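Lovastatin nonaketide synthase mokA (Monascus pilosus, PDB 6AD3) catalyses the iterative nine-step assembly of the polyketide precursor of lovastatin, and is represented here by its condensation domain. Local coordinates at residues V312-I316 / L507-M512; F330-H336 / F386-L390; S349-A353 / L432-D438; L373-F377 / K396-M401. The protein carries 1 engineered substitution. All blocks are in the same frame, centred on the assembly; numbering follows the deposited sequence.

Interaction 1 (V312-I316 / L507-M512); sequences VAFRI and LSMFSM
Val312 faces Ser508 and Ile316 faces Ser511, with Ile316 CA 5.4 Å from Ser511 CA. Both segments are helical. Their short axes come within 8.9 Å and run broadly the same way, 43° apart. Ser508 and Ser511 present small side chains to the other helix. Ile316 CG1 rests on Ser511 CB at 3.5 Å, and Ile316 CD1 continues across to Leu507 CD2 at 4.0 Å. Val312 puts CG1 over the backbone of Ser508 and beside Ser511 OG. A chi1 of 72° swings Ser511 OG back toward its own helix, where it donates to Leu507 O at 2.8 Å. The Ser511 backbone N reaches the same oxygen from the opposite face of the carbonyl plane. A water joins the helices: Arg315 NH1 donates to it at 2.6 Å, and it donates on to Ser511 OG at 2.9 Å. That water lies in the plane of the guanidinium, at its edge. The Met512 chain bends twice, and its CE lies over one guanidinium face, toward the rim, 3.5 Å from Arg315 NH1. Ile316 also packs on Phe330 and Tyr331, and Leu507 on Ala334, all of helix 327-343. Phe510 stacks on Phe386 of helix 386-401.

Interaction 2 (F330-H336 / F386-L390); sequences FYLAAYH and FGEHL
Phe330 and Phe386 meet because each holds CG anti to its backbone N, with chi1 at -165° and -173°. Their side chains then cross at about a right angle. The edge of Phe386 points at the face of Phe330, with planes at 52° and ring centroids 4.7 Å apart. Phe386 CE2 stands over the centre of the Phe330 ring, 3.5 Å from Phe330 CZ. The far rim of Phe386 reaches into helix 330-336. Its CZ lies 3.8 Å from Ala333 CB, and its CE1 meets Ala334 N near the ring plane. The small alanines let the ring come this close. Leu390 packs beside Phe386 on the same side of the Phe330 ring: CD1 touches Phe330 CA at 3.6 Å, and CD2 reaches Phe330 CD2 at 3.9 Å.

One polar pair lies in this buried contact. His336 ND1 and His389 NE2 share a hydrogen bond of 2.9 Å, in which either may donate. It is bent rather than straight. The rings meet rim to rim, neither over the other's face. The bond is consistent with at least one ring being neutral. Phe377 stacks on His336. This is helix-on-helix packing in an alpha/beta lobe, where helix 327-343 packs on the mixed sheet and the start of helix 386-401 packs against it, consistent with the chloramphenicol acetyltransferase-like fold of condensation domains.

Interaction 3 (S349-A353 / L432-D438); sequences SIGLA and LFQAVFD
Phe437 lies beside Leu352, and its side chain can be followed outward. CB touches Ile350 CG2 at 3.9 Å. With CG anti to the backbone N (chi1 180°), the ring extends along Leu352 in the same direction. CD2 meets Leu352 CD1 at 3.7 Å, and that methyl lies at the ring edge, in plane. Farther out, CE2 packs on Leu332 and the tip CZ on Tyr331, both of helix 327-343.

Three backbone bonds join the strands in parallel. Gly351 N donates to Ala435 O at 2.8 Å, Phe437 N to Gly351 O at 2.9 Å, and Ala353 N to Phe437 O at 2.9 Å. Gly351 thus bonds to the residues before and after its partner Val436. A chi1 of 51° turns the Phe433 ring toward Gly351, with CE2 3.7 Å from Gly351 CA.

Before the strand begins at Ala435, waters fill in for direct bonds. One links Ser349 O to Gln434 N, accepting from that nitrogen at 2.9 Å. Another accepts a hydrogen bond from Ser349 N and probably donates one to Gln434 OE1, which also bonds to Leu277 N. At the other end, Ala353 CB rests on Asp438 CG; the carboxylate pairs with Arg461. The two strands are parallel neighbours inside the mixed six-stranded sheet of this condensation-domain lobe, and 435-440 is also parallel to 468-473 on its other side. Ile350, Leu352, Ala435 and Phe437 face one way, toward the helices.

Interaction 4 (L373-F377 / K396-M401); sequences LPLRF and KVREAM
Leu375 and Ala400 meet where a helix covers the edge of a sheet. Strand 371-377 is the outermost strand on this side of the mixed sheet, and helix 386-401 follows it in the chain and packs across it, as in alpha/beta layers. The short axes are 9.9 Å apart and run at 143°, closer to antiparallel than parallel.

The apolar contacts come first. Leu375 CD1 touches Ala400 CB at 3.6 Å. Leu373 CD1 reaches Met401 SD at 3.8 Å, the two side chains crossing at about a right angle. Trp262 of helix 256-266 also packs on Leu375 and Ala400.

The backbone bends at Pro374, the centre of an inverse gamma turn. Its bond, from Leu375 N to Leu373 O, is weak at 3.1 Å. Leu373 and Leu375 still both point toward the helix.

The polar side is less certain. Lys396 NZ is modelled too close to Arg376 O, so the exact place of the amine is doubtful. The Arg376 guanidinium leads away to a salt bridge with Asp347.

The last group is aromatic. Lys396 NZ lies over the Phe377 face, 4.6 Å from the ring centroid, in a cation-pi contact that shares this doubt. Its aliphatic chain is firmer ground. It leaves the helix extended through chi1 and chi2, and the bend at chi3 comes only beyond CD. The extended part sets CD above the ring, toward its rim, 4.0 Å from both Phe377 CZ and Phe377 CE2.

How the interactions relate
From the N terminus, residues 312-316 open the first loop, which closes only at 507-512 near the chain end. Interactions 2, 3 and 4 all lie within it. Residues 330-336 come next and meet 386-390, closing interaction 2. Residues 349-353 start inside that span but wait for 432-438, so interactions 2 and 3 cross. Residues 373-377 pair with 396-401; interaction 4 therefore also crosses interaction 2 but sits wholly within interaction 3. Helix 327-343 touches the other three: the helix pair of interaction 1, the parallel strands of interaction 3 and the edge strand of interaction 4. Interactions 3 and 4 share a sheet, through neighbouring strands 348-354 and 371-377.

Interaction 1 (V312-I316 / L507-M512)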
loop_
_atom_site.group_PDB
_atom_site.type_symbol
_atom_site.label_atom_id
_atom_site.label_comp_id
_atom_site.label_asym_id
_atom_site.label_seq_id
_atom_site.Cartn_x
_atom_site.Cartn_y
_atom_site.Cartn_z
ATOM N N VAL A 312 -18.375 10.360 -14.311
ATOM C CA VAL A 312 -17.651 11.137 -13.295
ATOM C C VAL A 312 -16.144 11.016 -13.526
ATOM O O VAL A 312 -15.406 12.020 -13.508
ATOM C CB VAL A 312 -17.997 10.687 -11.860
ATOM C CG1 VAL A 312 -17.183 11.473 -10.862
ATOM C CG2 VAL A 312 -19.494 10.865 -11.588
ATOM N N ALA A 313 -15.695 9.824 -13.825
ATOM C CA ALA A 313 -14.258 9.610 -14.154
ATOM C C ALA A 313 -13.809 10.406 -15.360
ATOM O O ALA A 313 -12.706 11.003 -15.357
ATOM C CB ALA A 313 -13.980 8.156 -14.368
ATOM N N PHE A 314 -14.677 10.457 -16.363
ATOM C CA PHE A 314 -14.431 11.242 -17.581
ATOM C C PHE A 314 -14.312 12.724 -17.269
ATOM O O PHE A 314 -13.379 13.394 -17.751
ATOM C CB PHE A 314 -15.534 10.972 -18.613
ATOM C CG PHE A 314 -15.491 11.901 -19.812
ATOM C CD1 PHE A 314 -14.610 11.656 -20.852
ATOM C CD2 PHE A 314 -16.245 13.038 -19.832
ATOM C CE1 PHE A 314 -14.544 12.517 -21.930
ATOM C CE2 PHE A 314 -16.212 13.895 -20.921
ATOM C CZ PHE A 314 -15.371 13.620 -21.975
ATOM N N ARG A 315 -15.252 13.279 -16.496
ATOM C CA ARG A 315 -15.195 14.684 -16.139
ATOM C C ARG A 315 -13.937 14.998 -15.343
ATOM O O ARG A 315 -13.341 16.061 -15.490
ATOM C CB ARG A 315 -16.431 15.100 -15.334
ATOM C CG ARG A 315 -17.698 15.105 -16.167
ATOM C CD ARG A 315 -18.870 15.769 -15.469
ATOM N NE ARG A 315 -20.074 15.461 -16.236
ATOM C CZ ARG A 315 -20.895 14.460 -15.952
ATOM N NH1 ARG A 315 -20.866 13.924 -14.729
ATOM N NH2 ARG A 315 -21.862 14.127 -16.816
ATOM N N ILE A 316 -13.552 14.090 -14.475
ATOM C CA ILE A 316 -12.340 14.296 -13.730
ATOM C C ILE A 316 -11.105 14.338 -14.653
ATOM O O ILE A 316 -10.250 15.200 -14.508
ATOM C CB ILE A 316 -12.204 13.240 -12.624
ATOM C CG1 ILE A 316 -13.242 13.525 -11.535
ATOM C CG2 ILE A 316 -10.789 13.270 -12.018
ATOM C CD1 ILE A 316 -13.349 12.397 -10.503
ATOM N N LEU A 507 -16.811 14.179 -5.494
ATOM C CA LEU A 507 -16.144 14.051 -6.788
ATOM C C LEU A 507 -17.090 14.405 -7.906
ATOM O O LEU A 507 -16.732 15.124 -8.824
ATOM C CB LEU A 507 -15.689 12.608 -7.034
ATOM C CG LEU A 507 -14.515 12.113 -6.178
ATOM C CD1 LEU A 507 -14.383 10.600 -6.367
ATOM C CD2 LEU A 507 -13.217 12.808 -6.540
ATOM N N SER A 508 -18.331 13.968 -7.784
ATOM C CA SER A 508 -19.290 14.246 -8.824
ATOM C C SER A 508 -19.569 15.766 -8.880
ATOM O O SER A 508 -19.650 16.369 -9.966
ATOM C CB SER A 508 -20.582 13.468 -8.565
ATOM O OG SER A 508 -21.526 13.795 -9.588
ATOM N N MET A 509 -19.695 16.395 -7.716
ATOM C CA MET A 509 -20.054 17.810 -7.685
ATOM C C MET A 509 -18.908 18.685 -8.205
ATOM O O MET A 509 -19.112 19.572 -9.042
ATOM C CB MET A 509 -20.466 18.200 -6.260
ATOM C CG MET A 509 -20.715 19.654 -6.030
ATOM S SD MET A 509 -21.129 20.020 -4.282
ATOM C CE MET A 509 -19.529 19.773 -3.493
ATOM N N PHE A 510 -17.699 18.440 -7.734
ATOM C CA PHE A 510 -16.565 19.273 -8.136
ATOM C C PHE A 510 -16.153 19.050 -9.587
ATOM O O PHE A 510 -15.618 19.976 -10.229
ATOM C CB PHE A 510 -15.353 19.089 -7.199
ATOM C CG PHE A 510 -15.530 19.719 -5.842
ATOM C CD1 PHE A 510 -16.030 20.997 -5.713
ATOM C CD2 PHE A 510 -15.208 19.022 -4.694
ATOM C CE1 PHE A 510 -16.166 21.591 -4.475
ATOM C CE2 PHE A 510 -15.357 19.612 -3.437
ATOM C CZ PHE A 510 -15.856 20.879 -3.325
ATOM N N SER A 511 -16.329 17.825 -10.090
ATOM C CA SER A 511 -15.949 17.530 -11.425
ATOM C C SER A 511 -16.996 18.101 -12.394
ATOM O O SER A 511 -16.656 18.459 -13.502
ATOM C CB SER A 511 -15.746 16.025 -11.636
ATOM O OG SER A 511 -16.969 15.304 -11.635
ATOM N N MET A 512 -18.232 18.262 -11.914
ATOM C CA MET A 512 -19.288 18.993 -12.676
ATOM C C MET A 512 -18.994 20.503 -12.671
ATOM O O MET A 512 -19.160 21.179 -13.674
ATOM C CB MET A 512 -20.641 18.715 -12.038
ATOM C CG MET A 512 -21.840 19.243 -12.783
ATOM S SD MET A 512 -22.106 18.377 -14.343
ATOM C CE MET A 512 -22.677 16.790 -13.725
HETATM O O HOH W 1 -19.604 14.712 -12.626
#

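Interaction 2 (F330-H336 / F386-L390)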
loop_
_atom_site.group_PDB
_atom_site.type_symbol
_atom_site.label_atom_id
_atom_site.label_comp_id
_atom_site.label_asym_id
_atom_site.label_seq_id
_atom_site.Cartn_x
_atom_site.Cartn_y
_atom_site.Cartn_z
ATOM N N PHE A 330 -6.571 15.377 -8.513
ATOM C CA PHE A 330 -8.001 15.687 -8.311
ATOM C C PHE A 330 -8.604 14.795 -7.196
ATOM O O PHE A 330 -9.241 15.290 -6.231
ATOM C CB PHE A 330 -8.774 15.474 -9.643
ATOM C CG PHE A 330 -10.169 16.103 -9.665
ATOM C CD1 PHE A 330 -11.202 15.601 -8.855
ATOM C CD2 PHE A 330 -10.471 17.094 -10.557
ATOM C CE1 PHE A 330 -12.482 16.118 -8.940
ATOM C CE2 PHE A 330 -11.724 17.634 -10.607
ATOM C CZ PHE A 330 -12.732 17.168 -9.799
ATOM N N TYR A 331 -8.326 13.495 -7.260
ATOM C CA TYR A 331 -8.848 12.592 -6.263
ATOM C C TYR A 331 -8.284 12.980 -4.853
ATOM O O TYR A 331 -8.997 12.926 -3.845
ATOM C CB TYR A 331 -8.513 11.144 -6.639
ATOM C CG TYR A 331 -9.270 10.638 -7.824
ATOM C CD1 TYR A 331 -10.635 10.419 -7.741
ATOM C CD2 TYR A 331 -8.627 10.316 -9.038
ATOM C CE1 TYR A 331 -11.362 10.017 -8.840
ATOM C CE2 TYR A 331 -9.351 9.866 -10.136
ATOM C CZ TYR A 331 -10.727 9.660 -10.001
ATOM O OH TYR A 331 -11.525 9.258 -11.069
ATOM N N LEU A 332 -7.001 13.354 -4.809
ATOM C CA LEU A 332 -6.335 13.687 -3.542
ATOM C C LEU A 332 -6.914 14.991 -2.986
ATOM O O LEU A 332 -7.257 15.085 -1.819
ATOM C CB LEU A 332 -4.840 13.836 -3.775
ATOM C CG LEU A 332 -4.082 14.427 -2.566
ATOM C CD1 LEU A 332 -4.196 13.541 -1.343
ATOM C CD2 LEU A 332 -2.633 14.637 -2.927
ATOM N N ALA A 333 -7.075 15.976 -3.858
ATOM C CA ALA A 333 -7.634 17.233 -3.447
ATOM C C ALA A 333 -9.046 17.081 -2.899
ATOM O O ALA A 333 -9.379 17.693 -1.909
ATOM C CB ALA A 333 -7.596 18.258 -4.609
ATOM N N ALA A 334 -9.872 16.271 -3.560
ATOM C CA ALA A 334 -11.212 16.050 -3.142
ATOM C C ALA A 334 -11.257 15.274 -1.799
ATOM O O ALA A 334 -12.085 15.546 -0.929
ATOM C CB ALA A 334 -11.974 15.320 -4.241
ATOM N N TYR A 335 -10.329 14.347 -1.624
ATOM C CA TYR A 335 -10.206 13.597 -0.377
ATOM C C TYR A 335 -9.866 14.540 0.765
ATOM O O TYR A 335 -10.491 14.486 1.834
ATOM C CB TYR A 335 -9.134 12.526 -0.544
ATOM C CG TYR A 335 -8.816 11.708 0.670
ATOM C CD1 TYR A 335 -9.768 10.921 1.254
ATOM C CD2 TYR A 335 -7.501 11.448 0.984
ATOM C CE1 TYR A 335 -9.423 10.012 2.252
ATOM C CE2 TYR A 335 -7.151 10.542 1.975
ATOM C CZ TYR A 335 -8.120 9.854 2.620
ATOM O OH TYR A 335 -7.761 8.930 3.608
ATOM N N HIS A 336 -8.899 15.431 0.532
ATOM C CA HIS A 336 -8.544 16.425 1.521
ATOM C C HIS A 336 -9.744 17.283 1.895
ATOM O O HIS A 336 -9.997 17.522 3.086
ATOM C CB HIS A 336 -7.414 17.313 1.009
ATOM C CG HIS A 336 -7.210 18.535 1.831
ATOM N ND1 HIS A 336 -7.726 19.765 1.469
ATOM C CD2 HIS A 336 -6.730 18.681 3.087
ATOM C CE1 HIS A 336 -7.526 20.627 2.448
ATOM N NE2 HIS A 336 -6.928 19.997 3.446
ATOM N N PHE A 386 -12.591 24.920 -5.971
ATOM C CA PHE A 386 -11.961 23.620 -6.095
ATOM C C PHE A 386 -10.869 23.692 -7.134
ATOM O O PHE A 386 -9.804 23.181 -6.921
ATOM C CB PHE A 386 -12.953 22.517 -6.439
ATOM C CG PHE A 386 -12.344 21.134 -6.405
ATOM C CD1 PHE A 386 -12.102 20.519 -5.193
ATOM C CD2 PHE A 386 -11.827 20.552 -7.545
ATOM C CE1 PHE A 386 -11.452 19.281 -5.133
ATOM C CE2 PHE A 386 -11.137 19.320 -7.483
ATOM C CZ PHE A 386 -10.942 18.716 -6.269
ATOM N N GLY A 387 -11.113 24.405 -8.233
ATOM C CA GLY A 387 -10.104 24.543 -9.264
ATOM C C GLY A 387 -8.807 25.106 -8.728
ATOM O O GLY A 387 -7.722 24.670 -9.124
ATOM N N GLU A 388 -8.910 26.152 -7.917
ATOM C CA GLU A 388 -7.744 26.751 -7.268
ATOM C C GLU A 388 -7.039 25.757 -6.339
ATOM O O GLU A 388 -5.820 25.680 -6.309
ATOM C CB GLU A 388 -8.162 28.005 -6.486
ATOM C CG GLU A 388 -8.728 29.085 -7.403
ATOM C CD GLU A 388 -9.311 30.288 -6.660
ATOM O OE1 GLU A 388 -9.834 30.139 -5.551
ATOM O OE2 GLU A 388 -9.388 31.358 -7.288
ATOM N N HIS A 389 -7.830 24.982 -5.622
ATOM C CA HIS A 389 -7.294 24.007 -4.676
ATOM C C HIS A 389 -6.619 22.871 -5.421
ATOM O O HIS A 389 -5.634 22.302 -4.943
ATOM C CB HIS A 389 -8.411 23.480 -3.836
ATOM C CG HIS A 389 -7.965 22.602 -2.713
ATOM N ND1 HIS A 389 -7.033 23.005 -1.781
ATOM C CD2 HIS A 389 -8.431 21.408 -2.291
ATOM C CE1 HIS A 389 -6.982 22.115 -0.804
ATOM N NE2 HIS A 389 -7.785 21.110 -1.118
ATOM N N LEU A 390 -7.168 22.525 -6.579
ATOM C CA LEU A 390 -6.579 21.497 -7.424
ATOM C C LEU A 390 -5.201 21.912 -7.890
ATOM O O LEU A 390 -4.222 21.139 -7.834
ATOM C CB LEU A 390 -7.487 21.240 -8.633
ATOM C CG LEU A 390 -6.972 20.270 -9.681
ATOM C CD1 LEU A 390 -6.658 18.899 -9.100
ATOM C CD2 LEU A 390 -7.983 20.133 -10.805
#

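Interaction 3 (S349-A353 / L432-D438)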
loop_
_atom_site.group_PDB
_atom_site.type_symbol
_atom_site.label_atom_id
_atom_site.label_comp_id
_atom_site.label_asym_id
_atom_site.label_seq_id
_atom_site.Cartn_x
_atom_site.Cartn_y
_atom_site.Cartn_z
ATOM N N SER A 349 -2.466 16.090 8.182
ATOM C CA SER A 349 -1.591 15.541 7.153
ATOM C C SER A 349 -2.151 14.287 6.529
ATOM O O SER A 349 -2.946 13.557 7.143
ATOM C CB SER A 349 -0.194 15.266 7.741
ATOM O OG SER A 349 0.453 16.463 8.143
ATOM N N ILE A 350 -1.805 14.089 5.267
ATOM C CA ILE A 350 -2.204 12.905 4.542
ATOM C C ILE A 350 -0.957 12.216 4.024
ATOM O O ILE A 350 -0.172 12.807 3.268
ATOM C CB ILE A 350 -3.110 13.248 3.347
ATOM C CG1 ILE A 350 -4.400 14.002 3.828
ATOM C CG2 ILE A 350 -3.460 11.952 2.575
ATOM C CD1 ILE A 350 -5.272 14.544 2.703
ATOM N N GLY A 351 -0.807 10.940 4.366
ATOM C CA GLY A 351 0.260 10.134 3.816
ATOM C C GLY A 351 -0.058 9.730 2.396
ATOM O O GLY A 351 -1.008 8.994 2.154
ATOM N N LEU A 352 0.720 10.241 1.452
ATOM C CA LEU A 352 0.547 9.890 0.053
ATOM C C LEU A 352 1.428 8.697 -0.301
ATOM O O LEU A 352 2.648 8.709 -0.056
ATOM C CB LEU A 352 0.884 11.092 -0.834
ATOM C CG LEU A 352 0.938 10.847 -2.350
ATOM C CD1 LEU A 352 -0.435 10.537 -2.913
ATOM C CD2 LEU A 352 1.531 12.039 -3.095
ATOM N N ALA A 353 0.801 7.593 -0.670
ATOM C CA ALA A 353 1.563 6.420 -1.036
ATOM C C ALA A 353 2.397 6.741 -2.271
ATOM O O ALA A 353 1.963 7.499 -3.172
ATOM C CB ALA A 353 0.613 5.221 -1.331
ATOM N N LEU A 432 2.218 11.206 13.369
ATOM C CA LEU A 432 2.424 12.262 12.333
ATOM C C LEU A 432 1.254 12.476 11.391
ATOM O O LEU A 432 0.843 13.602 11.142
ATOM C CB LEU A 432 3.694 12.034 11.510
ATOM C CG LEU A 432 4.163 13.235 10.719
ATOM C CD1 LEU A 432 4.584 14.373 11.648
ATOM C CD2 LEU A 432 5.258 12.861 9.772
ATOM N N PHE A 433 0.737 11.403 10.818
ATOM C CA PHE A 433 -0.458 11.519 9.990
ATOM C C PHE A 433 -1.387 10.360 10.260
ATOM O O PHE A 433 -0.916 9.256 10.551
ATOM C CB PHE A 433 -0.106 11.585 8.486
ATOM C CG PHE A 433 0.824 10.488 8.009
ATOM C CD1 PHE A 433 2.199 10.572 8.230
ATOM C CD2 PHE A 433 0.331 9.346 7.358
ATOM C CE1 PHE A 433 3.053 9.567 7.807
ATOM C CE2 PHE A 433 1.185 8.342 6.963
ATOM C CZ PHE A 433 2.550 8.445 7.183
ATOM N N GLN A 434 -2.700 10.603 10.121
ATOM C CA GLN A 434 -3.707 9.598 10.486
ATOM C C GLN A 434 -4.614 9.253 9.302
ATOM O O GLN A 434 -5.484 8.411 9.419
ATOM C CB GLN A 434 -4.567 10.077 11.659
ATOM C CG GLN A 434 -3.757 10.288 12.939
ATOM C CD GLN A 434 -2.950 11.577 12.969
ATOM O OE1 GLN A 434 -3.440 12.673 12.643
ATOM N NE2 GLN A 434 -1.696 11.456 13.372
ATOM N N ALA A 435 -4.349 9.876 8.173
ATOM C CA ALA A 435 -5.025 9.588 6.921
ATOM C C ALA A 435 -3.994 9.220 5.851
ATOM O O ALA A 435 -2.936 9.857 5.738
ATOM C CB ALA A 435 -5.786 10.821 6.456
ATOM N N VAL A 436 -4.363 8.272 4.991
ATOM C CA VAL A 436 -3.522 7.876 3.859
ATOM C C VAL A 436 -4.350 7.886 2.581
ATOM O O VAL A 436 -5.526 7.514 2.593
ATOM C CB VAL A 436 -2.909 6.472 4.090
ATOM C CG1 VAL A 436 -2.321 5.869 2.808
ATOM C CG2 VAL A 436 -1.845 6.524 5.179
ATOM N N PHE A 437 -3.668 8.202 1.475
ATOM C CA PHE A 437 -4.199 8.166 0.138
ATOM C C PHE A 437 -3.248 7.355 -0.743
ATOM O O PHE A 437 -2.052 7.672 -0.863
ATOM C CB PHE A 437 -4.331 9.584 -0.428
ATOM C CG PHE A 437 -4.881 9.628 -1.856
ATOM C CD1 PHE A 437 -6.193 9.294 -2.105
ATOM C CD2 PHE A 437 -4.080 9.952 -2.935
ATOM C CE1 PHE A 437 -6.712 9.311 -3.393
ATOM C CE2 PHE A 437 -4.623 10.064 -4.217
ATOM C CZ PHE A 437 -5.924 9.722 -4.447
ATOM N N ASP A 438 -3.769 6.323 -1.380
ATOM C CA ASP A 438 -2.945 5.426 -2.204
ATOM C C ASP A 438 -3.620 5.215 -3.538
ATOM O O ASP A 438 -4.678 4.568 -3.621
ATOM C CB ASP A 438 -2.743 4.091 -1.477
ATOM C CG ASP A 438 -1.843 3.102 -2.249
ATOM O OD1 ASP A 438 -1.648 3.306 -3.444
ATOM O OD2 ASP A 438 -1.243 2.212 -1.586
HETATM O O HOH W 2 -3.934 13.165 9.559
HETATM O O HOH W 3 -2.604 15.051 11.118
HETATM O O HOH W 4 0.100 16.200 11.235
#

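Interaction 4 (L373-F377 / K396-M401)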
loop_
_atom_site.group_PDB
_atom_site.type_symbol
_atom_site.label_atom_id
_atom_site.label_comp_id
_atom_site.label_asym_id
_atom_site.label_seq_id
_atom_site.Cartn_x
_atom_site.Cartn_y
_atom_site.Cartn_z
ATOM N N LEU A 373 4.543 9.513 1.826
ATOM C CA LEU A 373 5.024 10.904 1.895
ATOM C C LEU A 373 4.027 11.726 2.698
ATOM O O LEU A 373 2.858 11.796 2.346
ATOM C CB LEU A 373 5.141 11.469 0.500
ATOM C CG LEU A 373 5.983 10.653 -0.497
ATOM C CD1 LEU A 373 5.958 11.290 -1.880
ATOM C CD2 LEU A 373 7.395 10.544 0.008
ATOM N N PRO A 374 4.489 12.361 3.794
ATOM C CA PRO A 374 3.516 12.923 4.714
ATOM C C PRO A 374 3.178 14.360 4.375
ATOM O O PRO A 374 3.833 15.285 4.859
ATOM C CB PRO A 374 4.229 12.822 6.073
ATOM C CG PRO A 374 5.660 12.919 5.744
ATOM C CD PRO A 374 5.828 12.280 4.402
ATOM N N LEU A 375 2.192 14.556 3.515
ATOM C CA LEU A 375 1.849 15.899 3.076
ATOM C C LEU A 375 1.077 16.619 4.199
ATOM O O LEU A 375 0.014 16.195 4.582
ATOM C CB LEU A 375 0.945 15.846 1.838
ATOM C CG LEU A 375 1.483 15.657 0.430
ATOM C CD1 LEU A 375 2.860 15.062 0.352
ATOM C CD2 LEU A 375 0.453 14.880 -0.386
ATOM N N ARG A 376 1.496 17.837 4.538
ATOM C CA ARG A 376 0.771 18.596 5.526
ATOM C C ARG A 376 -0.116 19.607 4.799
ATOM O O ARG A 376 0.383 20.422 3.962
ATOM C CB ARG A 376 1.754 19.341 6.416
ATOM C CG ARG A 376 1.089 20.151 7.498
ATOM C CD ARG A 376 2.083 20.612 8.549
ATOM N NE ARG A 376 1.379 21.157 9.728
ATOM C CZ ARG A 376 1.991 21.496 10.864
ATOM N NH1 ARG A 376 3.315 21.405 10.956
ATOM N NH2 ARG A 376 1.285 21.797 11.944
ATOM N N PHE A 377 -1.408 19.583 5.093
ATOM C CA PHE A 377 -2.332 20.551 4.514
ATOM C C PHE A 377 -2.725 21.540 5.621
ATOM O O PHE A 377 -3.544 21.216 6.483
ATOM C CB PHE A 377 -3.603 19.850 3.997
ATOM C CG PHE A 377 -3.414 19.107 2.725
ATOM C CD1 PHE A 377 -2.805 17.851 2.722
ATOM C CD2 PHE A 377 -3.941 19.606 1.509
ATOM C CE1 PHE A 377 -2.636 17.171 1.551
ATOM C CE2 PHE A 377 -3.784 18.886 0.329
ATOM C CZ PHE A 377 -3.140 17.657 0.363
ATOM N N LYS A 396 1.784 21.116 -4.608
ATOM C CA LYS A 396 2.195 20.492 -3.329
ATOM C C LYS A 396 2.756 19.094 -3.594
ATOM O O LYS A 396 3.771 18.682 -3.017
ATOM C CB LYS A 396 0.983 20.418 -2.391
ATOM C CG LYS A 396 1.241 19.755 -1.042
ATOM C CD LYS A 396 0.077 19.977 -0.051
ATOM C CE LYS A 396 0.153 21.359 0.573
ATOM N NZ LYS A 396 0.203 21.360 2.029
ATOM N N VAL A 397 2.098 18.360 -4.475
ATOM C CA VAL A 397 2.542 17.022 -4.840
ATOM C C VAL A 397 3.838 17.041 -5.646
ATOM O O VAL A 397 4.799 16.325 -5.333
ATOM C CB VAL A 397 1.463 16.306 -5.660
ATOM C CG1 VAL A 397 2.014 15.058 -6.306
ATOM C CG2 VAL A 397 0.247 16.001 -4.798
ATOM N N ARG A 398 3.931 17.972 -6.578
ATOM C CA ARG A 398 5.159 18.093 -7.374
ATOM C C ARG A 398 6.343 18.436 -6.467
ATOM O O ARG A 398 7.425 17.868 -6.604
ATOM C CB ARG A 398 5.000 19.134 -8.485
ATOM C CG ARG A 398 4.090 18.662 -9.618
ATOM C CD ARG A 398 3.978 19.756 -10.691
ATOM N NE ARG A 398 3.564 19.236 -11.987
ATOM C CZ ARG A 398 3.462 19.980 -13.087
ATOM N NH1 ARG A 398 3.753 21.281 -13.055
ATOM N NH2 ARG A 398 3.082 19.423 -14.225
ATOM N N GLU A 399 6.121 19.288 -5.489
ATOM C CA GLU A 399 7.199 19.633 -4.566
ATOM C C GLU A 399 7.573 18.424 -3.695
ATOM O O GLU A 399 8.738 18.130 -3.499
ATOM C CB GLU A 399 6.789 20.814 -3.711
ATOM C CG GLU A 399 7.918 21.420 -2.913
ATOM C CD GLU A 399 7.432 22.583 -2.076
ATOM O OE1 GLU A 399 6.921 22.347 -0.961
ATOM O OE2 GLU A 399 7.482 23.711 -2.574
ATOM N N ALA A 400 6.575 17.725 -3.182
ATOM C CA ALA A 400 6.817 16.511 -2.414
ATOM C C ALA A 400 7.659 15.519 -3.223
ATOM O O ALA A 400 8.513 14.863 -2.672
ATOM C CB ALA A 400 5.513 15.874 -1.974
ATOM N N MET A 401 7.384 15.403 -4.521
ATOM C CA MET A 401 8.018 14.390 -5.358
ATOM C C MET A 401 9.485 14.717 -5.638
ATOM O O MET A 401 10.291 13.808 -5.889
ATOM C CB MET A 401 7.254 14.223 -6.681
ATOM C CG MET A 401 5.897 13.576 -6.511
ATOM S SD MET A 401 5.968 11.991 -5.661
ATOM C CE MET A 401 6.865 11.012 -6.833
#